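Local structure of naphthalene dioxygenase small subunit (Rhodococcus sp., 2B1X) at residues R13-W18 against D111-T116. The protein is the small (beta) subunit of a Rieske non-heme iron naphthalene 1,2-dioxygenase, an oxygenase that probably adds dioxygen to the aromatic ring of naphthalene. Sequence-based numbering, arbitrary orientation.
Sequences REITEW and DEFKVT
I15 and V115 face each other where helix 10-27 packs on strand 112-124, their CA atoms 8.2 Å apart, and no hydrogen bond links the two segments. I15 alone carries the helix side of the contact between 13-18 and 111-116, its two branches parting toward two strand residues. The I15 CG2 methyl, anti to the backbone N, settles against both methyls of V115, 3.7 Å from V115 CG2 and 3.8 Å from V115 CG1. The other branch, extended at chi2 169°, sends I15 CD1 to the root of the F113 side chain, 3.7 Å from F113 CG. This gives an off-centre CH-pi contact, with I15 CD1 4.2 Å from the F113 ring centroid and 29° off the ring normal. Cutting I15 back to an alanine would probably strip the F113 ring of its CH-pi methyl and open a gap beside the V115 methyls. F149 of strand 148-158 and V104 of strand 94-106 also touch I15, while T11 and L19 of the same helix reach F113 and V115. The buried, wholly apolar seam joins the N-terminal helix to the curved sheet, as in the NTF2-like alpha+beta cone of ring-hydroxylating dioxygenase beta subunits.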
ATOM      1  N   ARG B  13      -7.133  26.330  27.068  1.00 32.03           N
ATOM      2  CA  ARG B  13      -5.800  26.657  26.594  1.00 30.95           C
ATOM      3  C   ARG B  13      -4.745  25.811  27.303  1.00 30.02           C
ATOM      4  O   ARG B  13      -3.924  25.153  26.662  1.00 29.72           O
ATOM      5  CB  ARG B  13      -5.504  28.148  26.788  1.00 30.75           C
ATOM      6  CG  ARG B  13      -4.407  28.649  25.865  1.00 31.92           C
ATOM      7  CD  ARG B  13      -3.739  29.923  26.307  1.00 32.61           C
ATOM      8  NE  ARG B  13      -2.296  29.891  26.093  1.00 32.19           N
ATOM      9  CZ  ARG B  13      -1.514  30.970  26.075  1.00 32.91           C
ATOM     10  NH1 ARG B  13      -2.031  32.177  26.251  1.00 31.31           N
ATOM     11  NH2 ARG B  13      -0.205  30.846  25.889  1.00 32.85           N
ATOM     12  N   GLU B  14      -4.789  25.828  28.625  1.00 28.99           N
ATOM     13  CA  GLU B  14      -3.843  25.093  29.436  1.00 28.87           C
ATOM     14  C   GLU B  14      -3.870  23.600  29.122  1.00 27.35           C
ATOM     15  O   GLU B  14      -2.815  22.980  28.960  1.00 26.68           O
ATOM     16  CB  GLU B  14      -4.108  25.343  30.925  1.00 29.43           C
ATOM     17  CG  GLU B  14      -3.763  26.751  31.386  1.00 33.27           C
ATOM     18  CD  GLU B  14      -3.965  26.955  32.883  1.00 39.04           C
ATOM     19  OE1 GLU B  14      -4.372  25.985  33.587  1.00 40.68           O
ATOM     20  OE2 GLU B  14      -3.711  28.096  33.365  1.00 42.08           O
ATOM     21  N   ILE B  15      -5.074  23.035  29.039  1.00 25.69           N
ATOM     22  CA  ILE B  15      -5.234  21.610  28.778  1.00 24.83           C
ATOM     23  C   ILE B  15      -4.728  21.276  27.376  1.00 23.90           C
ATOM     24  O   ILE B  15      -3.986  20.311  27.187  1.00 23.81           O
ATOM     25  CB  ILE B  15      -6.690  21.150  29.024  1.00 24.89           C
ATOM     26  CG1 ILE B  15      -6.934  21.051  30.543  1.00 24.46           C
ATOM     27  CG2 ILE B  15      -6.965  19.824  28.347  1.00 23.56           C
ATOM     28  CD1 ILE B  15      -8.384  20.855  30.968  1.00 22.37           C
ATOM     29  N   THR B  16      -5.080  22.117  26.421  1.00 22.96           N
ATOM     30  CA  THR B  16      -4.635  21.927  25.045  1.00 22.92           C
ATOM     31  C   THR B  16      -3.105  21.971  24.990  1.00 22.72           C
ATOM     32  O   THR B  16      -2.492  21.067  24.438  1.00 22.38           O
ATOM     33  CB  THR B  16      -5.317  22.935  24.116  1.00 22.95           C
ATOM     34  OG1 THR B  16      -6.738  22.732  24.190  1.00 22.38           O
ATOM     35  CG2 THR B  16      -4.978  22.646  22.639  1.00 21.99           C
ATOM     36  N   GLU B  17      -2.504  22.970  25.646  1.00 22.23           N
ATOM     37  CA  GLU B  17      -1.053  23.090  25.692  1.00 22.15           C
ATOM     38  C   GLU B  17      -0.437  21.883  26.388  1.00 21.13           C
ATOM     39  O   GLU B  17       0.617  21.406  25.983  1.00 21.02           O
ATOM     40  CB  GLU B  17      -0.607  24.425  26.310  1.00 23.05           C
ATOM     41  CG  GLU B  17      -0.844  25.587  25.324  1.00 27.13           C
ATOM     42  CD  GLU B  17      -0.313  26.949  25.768  1.00 32.36           C
ATOM     43  OE1 GLU B  17      -0.111  27.188  26.993  1.00 32.68           O
ATOM     44  OE2 GLU B  17      -0.122  27.812  24.864  1.00 34.63           O
ATOM     45  N   TRP B  18      -1.105  21.379  27.425  1.00 19.74           N
ATOM     46  CA  TRP B  18      -0.617  20.203  28.140  1.00 18.90           C
ATOM     47  C   TRP B  18      -0.596  18.990  27.184  1.00 17.81           C
ATOM     48  O   TRP B  18       0.379  18.237  27.132  1.00 17.82           O
ATOM     49  CB  TRP B  18      -1.481  19.950  29.377  1.00 18.37           C
ATOM     50  CG  TRP B  18      -0.951  18.891  30.306  1.00 20.37           C
ATOM     51  CD1 TRP B  18      -0.225  19.090  31.463  1.00 20.21           C
ATOM     52  CD2 TRP B  18      -1.120  17.475  30.176  1.00 18.91           C
ATOM     53  NE1 TRP B  18       0.063  17.878  32.045  1.00 19.93           N
ATOM     54  CE2 TRP B  18      -0.472  16.873  31.276  1.00 20.51           C
ATOM     55  CE3 TRP B  18      -1.760  16.647  29.236  1.00 20.21           C
ATOM     56  CZ2 TRP B  18      -0.447  15.479  31.466  1.00 20.62           C
ATOM     57  CZ3 TRP B  18      -1.724  15.265  29.413  1.00 21.17           C
ATOM     58  CH2 TRP B  18      -1.071  14.697  30.526  1.00 20.34           C
ATOM     59  N   ASP B 111     -11.467  20.148  39.984  1.00 38.67           N
ATOM     60  CA  ASP B 111     -10.043  19.821  39.774  1.00 37.63           C
ATOM     61  C   ASP B 111      -9.789  18.606  38.824  1.00 35.79           C
ATOM     62  O   ASP B 111      -8.644  18.244  38.556  1.00 35.38           O
ATOM     63  CB  ASP B 111      -9.267  19.752  41.124  1.00 38.45           C
ATOM     64  CG  ASP B 111      -8.815  18.321  41.520  1.00 41.19           C
ATOM     65  OD1 ASP B 111      -7.584  18.093  41.635  1.00 43.07           O
ATOM     66  OD2 ASP B 111      -9.601  17.371  41.775  1.00 43.67           O
ATOM     67  N   GLU B 112     -10.861  18.000  38.318  1.00 33.67           N
ATOM     68  CA  GLU B 112     -10.759  16.942  37.315  1.00 31.61           C
ATOM     69  C   GLU B 112     -11.447  17.373  36.019  1.00 30.28           C
ATOM     70  O   GLU B 112     -12.492  18.033  36.057  1.00 29.53           O
ATOM     71  CB  GLU B 112     -11.352  15.629  37.829  1.00 31.71           C
ATOM     72  CG  GLU B 112     -10.438  14.868  38.775  1.00 32.82           C
ATOM     73  CD  GLU B 112     -10.829  13.412  39.016  1.00 34.31           C
ATOM     74  OE1 GLU B 112     -11.803  12.915  38.425  1.00 35.09           O
ATOM     75  OE2 GLU B 112     -10.153  12.744  39.822  1.00 35.84           O
ATOM     76  N   PHE B 113     -10.847  17.003  34.881  1.00 28.22           N
ATOM     77  CA  PHE B 113     -11.395  17.318  33.569  1.00 26.84           C
ATOM     78  C   PHE B 113     -11.436  16.087  32.650  1.00 26.02           C
ATOM     79  O   PHE B 113     -10.524  15.257  32.658  1.00 25.34           O
ATOM     80  CB  PHE B 113     -10.610  18.458  32.919  1.00 26.54           C
ATOM     81  CG  PHE B 113     -10.671  19.740  33.688  1.00 26.69           C
ATOM     82  CD1 PHE B 113      -9.740  20.011  34.697  1.00 26.83           C
ATOM     83  CD2 PHE B 113     -11.680  20.669  33.439  1.00 25.68           C
ATOM     84  CE1 PHE B 113      -9.799  21.201  35.434  1.00 26.65           C
ATOM     85  CE2 PHE B 113     -11.749  21.865  34.175  1.00 26.64           C
ATOM     86  CZ  PHE B 113     -10.806  22.127  35.175  1.00 26.27           C
ATOM     87  N   LYS B 114     -12.519  15.974  31.881  1.00 25.31           N
ATOM     88  CA  LYS B 114     -12.665  14.937  30.864  1.00 24.49           C
ATOM     89  C   LYS B 114     -12.214  15.507  29.518  1.00 23.94           C
ATOM     90  O   LYS B 114     -12.783  16.476  28.989  1.00 23.32           O
ATOM     91  CB  LYS B 114     -14.103  14.401  30.797  1.00 24.96           C
ATOM     92  CG  LYS B 114     -14.652  13.869  32.137  1.00 27.26           C
ATOM     93  CD  LYS B 114     -16.082  13.277  31.999  1.00 30.57           C
ATOM     94  CE  LYS B 114     -16.549  12.637  33.322  1.00 31.57           C
ATOM     95  NZ  LYS B 114     -18.051  12.513  33.384  1.00 33.81           N
ATOM     96  N   VAL B 115     -11.161  14.913  28.978  1.00 22.24           N
ATOM     97  CA  VAL B 115     -10.507  15.461  27.823  1.00 21.23           C
ATOM     98  C   VAL B 115     -10.484  14.390  26.745  1.00 20.67           C
ATOM     99  O   VAL B 115      -9.957  13.310  26.966  1.00 20.73           O
ATOM    100  CB  VAL B 115      -9.092  15.955  28.167  1.00 21.55           C
ATOM    101  CG1 VAL B 115      -8.413  16.547  26.944  1.00 21.23           C
ATOM    102  CG2 VAL B 115      -9.168  16.981  29.311  1.00 20.61           C
ATOM    103  N   THR B 116     -11.094  14.717  25.614  1.00 19.28           N
ATOM    104  CA  THR B 116     -11.250  13.813  24.469  1.00 19.07           C
ATOM    105  C   THR B 116     -10.556  14.398  23.234  1.00 18.25           C
ATOM    106  O   THR B 116     -10.817  15.542  22.846  1.00 18.34           O
ATOM    107  CB  THR B 116     -12.746  13.577  24.162  1.00 18.79           C
ATOM    108  OG1 THR B 116     -13.437  13.230  25.365  1.00 20.56           O
ATOM    109  CG2 THR B 116     -12.914  12.341  23.299  1.00 18.76           C
TER